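Local coordinates for cell division control protein (Pyrococcus abyssi, PDB 6RPP) that probably excises itself from an archaeal MCM helicase precursor by protein splicing, joining the flanking host segments as a HINT-fold intein, at residues 24-29 / 146-151; 44-49 / 68-73; 3-8 / 19-24; 9-14 / 156-161. The protein carries 2 engineered substitutions. All blocks are in the same frame, centred on the assembly; numbering follows the deposited sequence. Where two conformers were deposited one is given.

Contact 1: 24-29 / 146-151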
# COMPACT_ATOMS: atom_id res chain seq x y z
N ILE A 24 -5.55 9.36 -6.72
CA ILE A 24 -4.97 8.68 -7.89
C ILE A 24 -5.95 7.67 -8.46
O ILE A 24 -6.21 7.64 -9.68
CB ILE A 24 -3.65 7.98 -7.51
CG1 ILE A 24 -2.59 8.98 -7.06
CG2 ILE A 24 -3.12 7.08 -8.64
CD1 ILE A 24 -1.40 8.28 -6.38
N VAL A 25 -6.51 6.80 -7.60
CA VAL A 25 -7.35 5.75 -8.13
C VAL A 25 -8.68 6.30 -8.67
O VAL A 25 -9.13 5.88 -9.76
CB VAL A 25 -7.60 4.69 -7.05
CG1 VAL A 25 -8.62 3.70 -7.56
CG2 VAL A 25 -6.29 4.00 -6.73
N GLU A 26 -9.37 7.16 -7.90
CA GLU A 26 -10.68 7.60 -8.35
C GLU A 26 -10.59 8.38 -9.65
O GLU A 26 -11.50 8.26 -10.49
CB GLU A 26 -11.33 8.45 -7.26
CG GLU A 26 -11.66 7.66 -5.99
CD GLU A 26 -12.75 6.59 -6.18
OE1 GLU A 26 -13.43 6.53 -7.24
OE2 GLU A 26 -12.95 5.84 -5.20
N ARG A 27 -9.51 9.15 -9.87
CA ARG A 27 -9.39 9.84 -11.15
C ARG A 27 -9.25 8.85 -12.29
O ARG A 27 -9.80 9.07 -13.39
CB ARG A 27 -8.19 10.80 -11.11
CG ARG A 27 -7.94 11.58 -12.40
CD ARG A 27 -6.63 12.37 -12.26
NE ARG A 27 -6.16 12.94 -13.52
CZ ARG A 27 -6.06 14.25 -13.75
NH1 ARG A 27 -6.41 15.11 -12.80
NH2 ARG A 27 -5.62 14.70 -14.92
N ALA A 28 -8.50 7.77 -12.06
CA ALA A 28 -8.30 6.79 -13.10
C ALA A 28 -9.59 6.04 -13.39
O ALA A 28 -9.90 5.72 -14.55
CB ALA A 28 -7.19 5.81 -12.68
N ILE A 29 -10.35 5.75 -12.33
CA ILE A 29 -11.65 5.10 -12.48
C ILE A 29 -12.61 5.98 -13.26
O ILE A 29 -13.32 5.52 -14.17
CB ILE A 29 -12.23 4.74 -11.09
CG1 ILE A 29 -11.33 3.75 -10.35
CG2 ILE A 29 -13.66 4.21 -11.21
CD1 ILE A 29 -11.38 2.38 -10.87
N TRP A 146 -14.63 2.46 0.94
CA TRP A 146 -13.79 2.01 -0.15
C TRP A 146 -12.35 1.91 0.31
O TRP A 146 -11.93 2.65 1.19
CB TRP A 146 -13.85 2.97 -1.33
CG TRP A 146 -15.21 3.12 -1.87
CD1 TRP A 146 -16.05 4.20 -1.68
CD2 TRP A 146 -15.90 2.23 -2.73
NE1 TRP A 146 -17.23 3.99 -2.31
CE2 TRP A 146 -17.18 2.78 -2.97
CE3 TRP A 146 -15.59 0.98 -3.30
CZ2 TRP A 146 -18.13 2.18 -3.82
CZ3 TRP A 146 -16.53 0.37 -4.12
CH2 TRP A 146 -17.79 0.96 -4.36
N VAL A 147 -11.62 0.98 -0.30
CA VAL A 147 -10.17 0.87 -0.09
C VAL A 147 -9.47 0.77 -1.45
O VAL A 147 -10.09 0.49 -2.48
CB VAL A 147 -9.79 -0.33 0.79
CG1 VAL A 147 -10.32 -0.05 2.23
CG2 VAL A 147 -10.44 -1.59 0.31
N TYR A 148 -8.12 0.92 -1.43
CA TYR A 148 -7.42 1.23 -2.69
C TYR A 148 -6.11 0.47 -2.80
O TYR A 148 -5.44 0.17 -1.82
CB TYR A 148 -7.13 2.71 -2.74
CG TYR A 148 -8.42 3.53 -2.75
CD1 TYR A 148 -9.08 3.73 -3.94
CD2 TYR A 148 -9.00 4.03 -1.56
CE1 TYR A 148 -10.25 4.43 -3.96
CE2 TYR A 148 -10.20 4.76 -1.58
CZ TYR A 148 -10.81 4.93 -2.80
OH TYR A 148 -12.00 5.63 -2.79
N ASP A 149 -5.67 0.25 -4.03
CA ASP A 149 -4.38 -0.41 -4.21
C ASP A 149 -3.87 -0.02 -5.59
O ASP A 149 -4.60 0.53 -6.41
CB ASP A 149 -4.54 -1.93 -4.11
CG ASP A 149 -3.21 -2.67 -4.01
OD1 ASP A 149 -2.23 -2.04 -3.53
OD2 ASP A 149 -3.22 -3.85 -4.43
N LEU A 150 -2.58 -0.31 -5.82
CA LEU A 150 -1.96 -0.09 -7.12
C LEU A 150 -1.24 -1.37 -7.50
O LEU A 150 -0.83 -2.13 -6.63
CB LEU A 150 -0.93 1.03 -7.12
CG LEU A 150 -1.49 2.37 -6.67
CD1 LEU A 150 -0.29 3.25 -6.40
CD2 LEU A 150 -2.38 2.93 -7.71
N GLN A 151 -1.08 -1.61 -8.79
CA GLN A 151 -0.23 -2.70 -9.26
C GLN A 151 1.13 -2.17 -9.70
O GLN A 151 1.19 -1.23 -10.49
CB GLN A 151 -0.87 -3.47 -10.39
CG GLN A 151 0.09 -4.54 -10.94
CD GLN A 151 -0.51 -5.38 -12.02
OE1 GLN A 151 -1.18 -6.38 -11.75
NE2 GLN A 151 -0.30 -4.98 -13.27
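Tyr148 meets Glu26 and Val25 mainly along the rim of its ring. The phenol OH donates to Glu26 OE2 over 2.6 Å, using the oxygen's anti lone pair, the one turned away from OE1. OE2 lies at the ring's edge, near its plane, while the carboxylate plane is turned 81° from the ring. A bend at chi2 (-66°) curls the glutamate chain back to make this possible. Glu26 OE1 is held separately by a salt bridge to Lys73 NZ, so both carboxylate oxygens have partners. Along the same edge, Val25 CG1 sits in the ring plane, 3.6 Å from Tyr148 CD1, while Val25 CB approaches that carbon obliquely. In the HINT fold of this intein, helix 21-35 lies across the four-stranded sheet that ends in strand 146-151; the local axes run 84° apart with a closest approach of 9.4 Å. Leu150 supplies the second foothold: its CD2 is 4.2 Å from Val25 CG2 and 4.3 Å from Ile24 CG2, a purely apolar meeting. Between the two footholds Asp149 points away from the helix, and its OD2 is hydrogen-bonded to Ala168 N.

Contact 2: 44-49 / 68-73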
# COMPACT_ATOMS: atom_id res chain seq x y z
N GLY A 44 -15.47 -4.68 -6.76
CA GLY A 44 -14.78 -3.43 -7.05
C GLY A 44 -14.42 -3.31 -8.53
O GLY A 44 -15.09 -3.89 -9.39
N PHE A 45 -13.36 -2.52 -8.76
CA PHE A 45 -13.04 -1.98 -10.07
C PHE A 45 -11.53 -1.86 -10.26
O PHE A 45 -10.80 -1.63 -9.30
CB PHE A 45 -13.63 -0.57 -10.22
CG PHE A 45 -15.08 -0.48 -9.88
CD1 PHE A 45 -16.04 -0.71 -10.86
CD2 PHE A 45 -15.49 -0.15 -8.60
CE1 PHE A 45 -17.39 -0.63 -10.56
CE2 PHE A 45 -16.86 -0.10 -8.29
CZ PHE A 45 -17.79 -0.31 -9.28
N TYR A 46 -11.09 -1.95 -11.51
CA TYR A 46 -9.72 -1.59 -11.85
C TYR A 46 -9.73 -0.71 -13.09
O TYR A 46 -10.70 -0.70 -13.86
CB TYR A 46 -8.82 -2.82 -12.07
CG TYR A 46 -9.24 -3.73 -13.16
CD1 TYR A 46 -10.15 -4.74 -12.93
CD2 TYR A 46 -8.67 -3.63 -14.41
CE1 TYR A 46 -10.53 -5.60 -13.93
CE2 TYR A 46 -9.03 -4.51 -15.42
CZ TYR A 46 -9.95 -5.48 -15.18
OH TYR A 46 -10.30 -6.34 -16.20
N ALA A 47 -8.65 0.05 -13.24
CA ALA A 47 -8.52 0.95 -14.37
C ALA A 47 -7.04 1.13 -14.67
O ALA A 47 -6.21 1.08 -13.77
CB ALA A 47 -9.15 2.32 -14.05
N PRO A 48 -6.69 1.40 -15.91
CA PRO A 48 -5.28 1.63 -16.24
C PRO A 48 -4.79 2.95 -15.66
O PRO A 48 -5.52 3.94 -15.58
CB PRO A 48 -5.28 1.67 -17.77
CG PRO A 48 -6.63 1.93 -18.15
CD PRO A 48 -7.57 1.42 -17.08
N ILE A 49 -3.52 2.96 -15.27
CA ILE A 49 -2.80 4.18 -14.91
C ILE A 49 -1.39 4.08 -15.45
O ILE A 49 -0.94 3.01 -15.89
CB ILE A 49 -2.68 4.44 -13.39
CG1 ILE A 49 -2.15 3.19 -12.72
CG2 ILE A 49 -3.93 4.89 -12.79
CD1 ILE A 49 -1.88 3.44 -11.21
N ALA A 68 3.69 2.11 -11.90
CA ALA A 68 2.47 1.42 -11.53
C ALA A 68 1.49 1.51 -12.69
O ALA A 68 1.41 2.56 -13.34
CB ALA A 68 1.84 2.06 -10.28
N ASN A 69 0.81 0.39 -13.02
CA ASN A 69 0.01 0.40 -14.25
C ASN A 69 -1.46 0.01 -14.08
O ASN A 69 -2.22 0.09 -15.06
CB ASN A 69 0.68 -0.49 -15.33
CG ASN A 69 0.78 -1.98 -14.93
OD1 ASN A 69 0.64 -2.32 -13.80
ND2 ASN A 69 1.01 -2.85 -15.91
N ILE A 70 -1.90 -0.38 -12.88
CA ILE A 70 -3.33 -0.61 -12.62
C ILE A 70 -3.70 0.00 -11.27
O ILE A 70 -2.96 -0.12 -10.28
CB ILE A 70 -3.68 -2.12 -12.61
CG1 ILE A 70 -3.34 -2.82 -13.93
CG2 ILE A 70 -5.15 -2.33 -12.21
CD1 ILE A 70 -4.36 -2.59 -15.00
N ALA A 71 -4.85 0.68 -11.27
CA ALA A 71 -5.46 1.28 -10.09
C ALA A 71 -6.67 0.42 -9.68
O ALA A 71 -7.50 0.06 -10.53
CB ALA A 71 -5.93 2.69 -10.38
N TRP A 72 -6.76 0.12 -8.39
CA TRP A 72 -7.78 -0.75 -7.83
C TRP A 72 -8.63 -0.02 -6.81
O TRP A 72 -8.10 0.64 -5.93
CB TRP A 72 -7.12 -1.94 -7.10
CG TRP A 72 -6.68 -2.97 -7.98
CD1 TRP A 72 -5.38 -3.20 -8.41
CD2 TRP A 72 -7.49 -3.95 -8.60
NE1 TRP A 72 -5.37 -4.28 -9.26
CE2 TRP A 72 -6.64 -4.76 -9.38
CE3 TRP A 72 -8.85 -4.25 -8.55
CZ2 TRP A 72 -7.12 -5.84 -10.11
CZ3 TRP A 72 -9.32 -5.33 -9.27
CH2 TRP A 72 -8.47 -6.10 -10.04
N LYS A 73 -9.94 -0.17 -6.92
CA LYS A 73 -10.89 0.38 -5.95
C LYS A 73 -11.77 -0.77 -5.49
O LYS A 73 -12.45 -1.37 -6.32
CB LYS A 73 -11.77 1.44 -6.59
CG LYS A 73 -13.00 1.95 -5.78
CD LYS A 73 -13.82 2.91 -6.56
CE LYS A 73 -15.01 3.60 -5.73
NZ LYS A 73 -15.55 4.66 -6.49
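Ile49, Phe45 and Tyr46 lose the most surface where strand 44-56 pairs with strand 63-75, the two arms of an antiparallel beta hairpin. Their register is regular over most of its length: Phe45 with Lys73 and Ala47 with Ala71 are hydrogen-bonded pairs, each closed by two backbone bonds, and Tyr46 with Trp72 and Pro48 with Ile70 are the non-hydrogen-bonded pairs. Ile49 leans over the partner strand. Its CG1 lies between its own N and carbonyl carbon (chi1 50°), which puts CG1 3.5 Å from Asn69 C and leaves CG2 to touch Ala71 CB at 3.8 Å. Ile49 CD1 also reaches Ala68 CB, at 4.1 Å. Phe45 shares this face, where Ala28 and Ile29 of helix 21-35 cover the sheet; its ring runs side by side with the extended Lys73 chain, CD2 4.0 Å from Lys73 CD, while Lys73 NZ goes on to Glu26. Tyr46 belongs to the other face. Its CB stands 3.6 Å from the centroid of the Trp72 six-membered ring, almost on the normal, a CH-pi contact, whereas the two side chains lie alongside, their rings oblique at 45°, neither stacked nor edge-to-face. Towards Asn69 the pattern changes: Ala68 bonds its backbone to Ile51, one residue out of the earlier register, consistent with a beta bulge. Here Ile49 N donates to Asn69 O at 3.2 Å from well above the carbonyl plane, 69° out of it.

Contact 3: 3-8 / 19-24. Engineered in segment 3-8: Ala4 (natural residue Cys).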
# COMPACT_ATOMS: atom_id res chain seq x y z
N LYS A 3 -6.96 -6.92 -0.32
CA LYS A 3 -5.66 -6.48 0.19
C LYS A 3 -5.48 -5.03 -0.28
O LYS A 3 -5.19 -4.78 -1.46
CB LYS A 3 -4.55 -7.43 -0.31
CG LYS A 3 -4.58 -8.87 0.24
CD LYS A 3 -5.81 -9.66 -0.15
CE LYS A 3 -5.69 -11.16 0.06
NZ LYS A 3 -6.92 -11.63 0.76
N ALA A 4 -5.67 -4.06 0.62
CA ALA A 4 -5.80 -2.67 0.17
C ALA A 4 -5.60 -1.71 1.34
O ALA A 4 -5.45 -2.13 2.50
CB ALA A 4 -7.17 -2.45 -0.51
N VAL A 5 -5.58 -0.40 1.02
CA VAL A 5 -5.25 0.62 2.01
C VAL A 5 -6.28 1.76 1.96
O VAL A 5 -7.04 1.92 1.00
CB VAL A 5 -3.82 1.17 1.82
CG1 VAL A 5 -2.80 0.04 1.75
CG2 VAL A 5 -3.74 2.05 0.55
N ASP A 6 -6.31 2.57 3.02
CA ASP A 6 -7.18 3.76 3.14
C ASP A 6 -6.84 4.86 2.10
O ASP A 6 -5.68 5.07 1.74
CB ASP A 6 -6.99 4.25 4.59
CG ASP A 6 -7.76 5.46 4.95
OD1 ASP A 6 -7.48 6.58 4.48
OD2 ASP A 6 -8.64 5.37 5.84
N TYR A 7 -7.92 5.50 1.63
CA TYR A 7 -7.88 6.66 0.72
C TYR A 7 -6.71 7.59 0.98
O TYR A 7 -6.03 8.06 0.03
CB TYR A 7 -9.19 7.43 0.85
CG TYR A 7 -9.44 8.47 -0.23
CD1 TYR A 7 -8.69 9.62 -0.27
CD2 TYR A 7 -10.48 8.31 -1.10
CE1 TYR A 7 -8.94 10.58 -1.23
CE2 TYR A 7 -10.75 9.29 -2.05
CZ TYR A 7 -9.94 10.38 -2.12
OH TYR A 7 -10.21 11.36 -3.08
N GLU A 8 -6.46 7.90 2.25
CA GLU A 8 -5.55 9.01 2.59
C GLU A 8 -4.10 8.58 2.63
O GLU A 8 -3.23 9.43 2.91
CB GLU A 8 -5.94 9.66 3.90
CG GLU A 8 -7.29 10.35 3.86
CD GLU A 8 -7.64 11.05 5.16
OE1 GLU A 8 -7.87 10.34 6.18
OE2 GLU A 8 -7.69 12.28 5.20
N LYS A 19 0.80 12.12 -3.13
CA LYS A 19 -0.62 12.21 -3.47
C LYS A 19 -1.39 11.08 -2.80
O LYS A 19 -0.94 9.92 -2.78
CB LYS A 19 -0.82 12.10 -5.00
CG LYS A 19 -2.15 12.55 -5.55
CD LYS A 19 -1.93 13.03 -7.00
CE LYS A 19 -3.06 12.64 -7.95
NZ LYS A 19 -2.62 12.66 -9.39
N LYS A 20 -2.61 11.41 -2.35
CA LYS A 20 -3.44 10.39 -1.70
C LYS A 20 -3.79 9.33 -2.71
O LYS A 20 -4.20 9.63 -3.82
CB LYS A 20 -4.73 11.02 -1.13
CG LYS A 20 -4.45 11.98 0.02
CD LYS A 20 -5.75 12.63 0.55
CE LYS A 20 -5.83 14.08 0.14
NZ LYS A 20 -6.83 14.80 0.99
N ILE A 21 -3.67 8.06 -2.31
CA ILE A 21 -3.95 6.99 -3.24
C ILE A 21 -5.41 7.05 -3.71
O ILE A 21 -5.71 6.68 -4.85
CB ILE A 21 -3.61 5.61 -2.63
CG1 ILE A 21 -3.64 4.49 -3.68
CG2 ILE A 21 -4.51 5.27 -1.42
CD1 ILE A 21 -3.13 3.14 -3.20
N GLY A 22 -6.32 7.44 -2.85
CA GLY A 22 -7.71 7.51 -3.26
C GLY A 22 -7.91 8.48 -4.40
O GLY A 22 -8.72 8.25 -5.30
N GLU A 23 -7.18 9.59 -4.36
CA GLU A 23 -7.26 10.56 -5.46
C GLU A 23 -6.74 9.96 -6.77
O GLU A 23 -7.35 10.13 -7.84
CB GLU A 23 -6.48 11.81 -5.06
CG GLU A 23 -6.38 12.88 -6.17
CD GLU A 23 -5.84 14.18 -5.64
OE1 GLU A 23 -5.88 14.40 -4.40
OE2 GLU A 23 -5.38 15.00 -6.48
N ILE A 24 -5.55 9.36 -6.72
CA ILE A 24 -4.97 8.68 -7.89
C ILE A 24 -5.95 7.67 -8.46
O ILE A 24 -6.21 7.64 -9.68
CB ILE A 24 -3.65 7.98 -7.51
CG1 ILE A 24 -2.59 8.98 -7.06
CG2 ILE A 24 -3.12 7.08 -8.64
CD1 ILE A 24 -1.40 8.28 -6.38
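Next to the probable N-terminal splice junction, where Ala4 is an engineered replacement for the natural Cys, Tyr7 lays its ring on Gly22 at the start of helix 21-35. Gly22 CA stands 3.5 Å from the ring centroid and 6° off the normal, a CH-pi contact centred on the face. With no side chain on Gly22, the ring can lie directly on the backbone; beyond it, Tyr7 CZ comes 3.6 Å from Glu23 N. The phenol is swung over the helix by a chi1 of -167°, which sets CG opposite the tyrosine's own N. Lys20 CD meets the ring at its edge, near the plane. The carbonyl of the same tyrosine is bonded as well: Gly22 N donates to Tyr7 O over 3.0 Å at 165°, in the carbonyl plane and on a lone pair. This secures one N-H of the first helical turn, which follows Lys20 at the N-cap position. Tyr7 is itself the middle residue of an Asx turn, Asp6 OD1 accepting from Glu8 N at 2.8 Å. In the HINT fold these residues form the N-terminal end of the intein, beside the TxxH sequence: Ala4 N is bonded to Thr94 OG1, and Val5 packs on His97 of that same motif. Val5 CG2 also meets Ile21 CG2 at 3.9 Å, the two side chains crossing at about a right angle. Ile21 CG2 in turn lies 3.4 Å from Asp6 O.

Contact 4: 9-14 / 156-161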
# COMPACT_ATOMS: atom_id res chain seq x y z
N THR A 9 -3.80 7.28 2.44
CA THR A 9 -2.42 6.81 2.33
C THR A 9 -1.75 7.59 1.21
O THR A 9 -2.27 7.60 0.10
CB THR A 9 -2.41 5.33 2.01
OG1 THR A 9 -3.29 4.63 2.94
CG2 THR A 9 -1.00 4.73 2.10
N GLU A 10 -0.64 8.31 1.49
CA GLU A 10 -0.05 9.20 0.49
C GLU A 10 1.11 8.52 -0.24
O GLU A 10 2.14 8.17 0.37
CB GLU A 10 0.43 10.49 1.16
CG GLU A 10 -0.73 11.32 1.71
CD GLU A 10 -0.41 12.76 2.08
OE1 GLU A 10 0.76 13.22 1.97
OE2 GLU A 10 -1.38 13.46 2.53
N VAL A 11 0.95 8.32 -1.54
CA VAL A 11 1.94 7.67 -2.40
C VAL A 11 2.99 8.68 -2.79
O VAL A 11 2.66 9.77 -3.26
CB VAL A 11 1.26 7.11 -3.66
CG1 VAL A 11 2.25 6.42 -4.55
CG2 VAL A 11 0.12 6.10 -3.23
N VAL A 12 4.27 8.32 -2.59
CA VAL A 12 5.37 9.15 -3.08
C VAL A 12 5.56 8.95 -4.59
O VAL A 12 5.83 7.84 -5.07
CB VAL A 12 6.65 8.86 -2.29
CG1 VAL A 12 7.81 9.77 -2.75
CG2 VAL A 12 6.41 9.05 -0.83
N LEU A 13 5.33 10.00 -5.35
CA LEU A 13 5.53 9.93 -6.79
C LEU A 13 6.99 10.24 -7.14
O LEU A 13 7.65 11.03 -6.46
CB LEU A 13 4.59 10.91 -7.50
CG LEU A 13 3.12 10.63 -7.24
CD1 LEU A 13 2.26 11.77 -7.81
CD2 LEU A 13 2.70 9.30 -7.80
N GLY A 14 7.50 9.56 -8.16
CA GLY A 14 8.87 9.79 -8.57
C GLY A 14 9.09 11.11 -9.24
O GLY A 14 10.24 11.49 -9.48
N HIS A 156 5.98 -5.29 -6.80
CA HIS A 156 4.85 -5.51 -5.88
C HIS A 156 4.92 -4.67 -4.62
O HIS A 156 4.49 -5.12 -3.54
CB HIS A 156 4.79 -6.97 -5.46
CG HIS A 156 4.21 -7.88 -6.48
ND1 HIS A 156 2.86 -8.01 -6.68
CD2 HIS A 156 4.81 -8.77 -7.32
CE1 HIS A 156 2.64 -8.93 -7.61
NE2 HIS A 156 3.81 -9.36 -8.05
N ASN A 157 5.44 -3.45 -4.69
CA ASN A 157 5.32 -2.55 -3.58
C ASN A 157 5.54 -1.13 -4.07
O ASN A 157 6.11 -0.92 -5.15
CB ASN A 157 6.35 -2.91 -2.47
CG ASN A 157 7.79 -2.58 -2.83
OD1 ASN A 157 8.23 -1.49 -2.49
ND2 ASN A 157 8.53 -3.52 -3.41
N PHE A 158 5.08 -0.18 -3.25
CA PHE A 158 5.28 1.26 -3.49
C PHE A 158 5.42 1.94 -2.15
O PHE A 158 4.84 1.50 -1.15
CB PHE A 158 4.14 1.92 -4.30
CG PHE A 158 2.77 1.68 -3.70
CD1 PHE A 158 2.23 2.56 -2.75
CD2 PHE A 158 1.99 0.57 -4.08
CE1 PHE A 158 1.01 2.38 -2.15
CE2 PHE A 158 0.74 0.34 -3.50
CZ PHE A 158 0.23 1.23 -2.55
N LEU A 159 6.22 3.01 -2.13
CA LEU A 159 6.40 3.82 -0.92
C LEU A 159 5.21 4.70 -0.64
O LEU A 159 4.81 5.52 -1.49
CB LEU A 159 7.64 4.69 -1.09
CG LEU A 159 8.00 5.56 0.12
CD1 LEU A 159 8.27 4.73 1.40
CD2 LEU A 159 9.27 6.36 -0.33
N ALA A 160 4.63 4.58 0.57
CA ALA A 160 3.54 5.45 0.96
C ALA A 160 3.52 5.51 2.48
O ALA A 160 3.71 4.50 3.15
CB ALA A 160 2.20 4.90 0.40
N ASN A 161 3.29 6.72 3.00
CA ASN A 161 3.26 6.94 4.47
C ASN A 161 4.57 6.48 5.11
O ASN A 161 4.59 6.06 6.28
CB ASN A 161 2.06 6.25 5.11
CG ASN A 161 0.77 7.01 4.93
OD1 ASN A 161 0.65 7.82 4.02
ND2 ASN A 161 -0.19 6.78 5.82
O HOH W 1 5.91 5.38 -4.09
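Asn161 and Ala160 grip Glu10 and Thr9 in the tight part of this contact. Asn161 OD1 accepts from Glu10 N at 2.9 Å, the N-H pointing almost straight at it (172°) although the donor is tilted 34° from the amide carbonyl plane. Asn161 N returns a bond to Glu10 O, so the asparagine holds one residue through both backbone polar atoms. Asn161 has a left-handed backbone at the turn after strand 157-160, and its ND2 is occupied by Arg90 O. Ala160 CB is wedged in beside it, 3.6 Å from Thr9 CG2 and 3.3 Å from Glu10 O. Val11 and Ala160 form a single beta bridge, the touching parts running 118° apart. Val12 N still donates to Leu159 O, at 3.1 Å, but the side chains beyond it meet more loosely: Val12 CG2 and Leu159 CG lie alongside at 4.0 Å, Val12 partly exposed. At the backbone of this end a water lies 2.6 Å from Val12 O and 2.8 Å from Leu159 O. Inward, Val11 CG2 comes obliquely to the Phe158 ring, 4.0 Å from CE1. Both residues pack against Ile21 of helix 21-35 and Val53 of strand 44-56, while Val165 of strand 163-166 adjoins Phe158 and Ala160.

Helix 21-35 ties contacts 1 and 3 together: they share Ile24, and their centres are about 6 Å apart. Contact 2 is equally close to contact 1, because strands 146-151 and 63-75 are neighbours in one antiparallel sheet, bonded through Gln151 N and Ile70 O (2.8 Å). Contact 4 lies about 9 Å from contact 3, centre to centre, and joins it through strands 10-11 and 19-20; it is about 13 Å from contact 1 and 15 Å from contact 2. Along the chain, contact 4 spans 9 to 161 and encloses contacts 1 and 2, while contact 3 interlocks with it. Segments near both chain ends are thereby drawn together, consistent with the HINT fold, in which the two splice junctions lie close together.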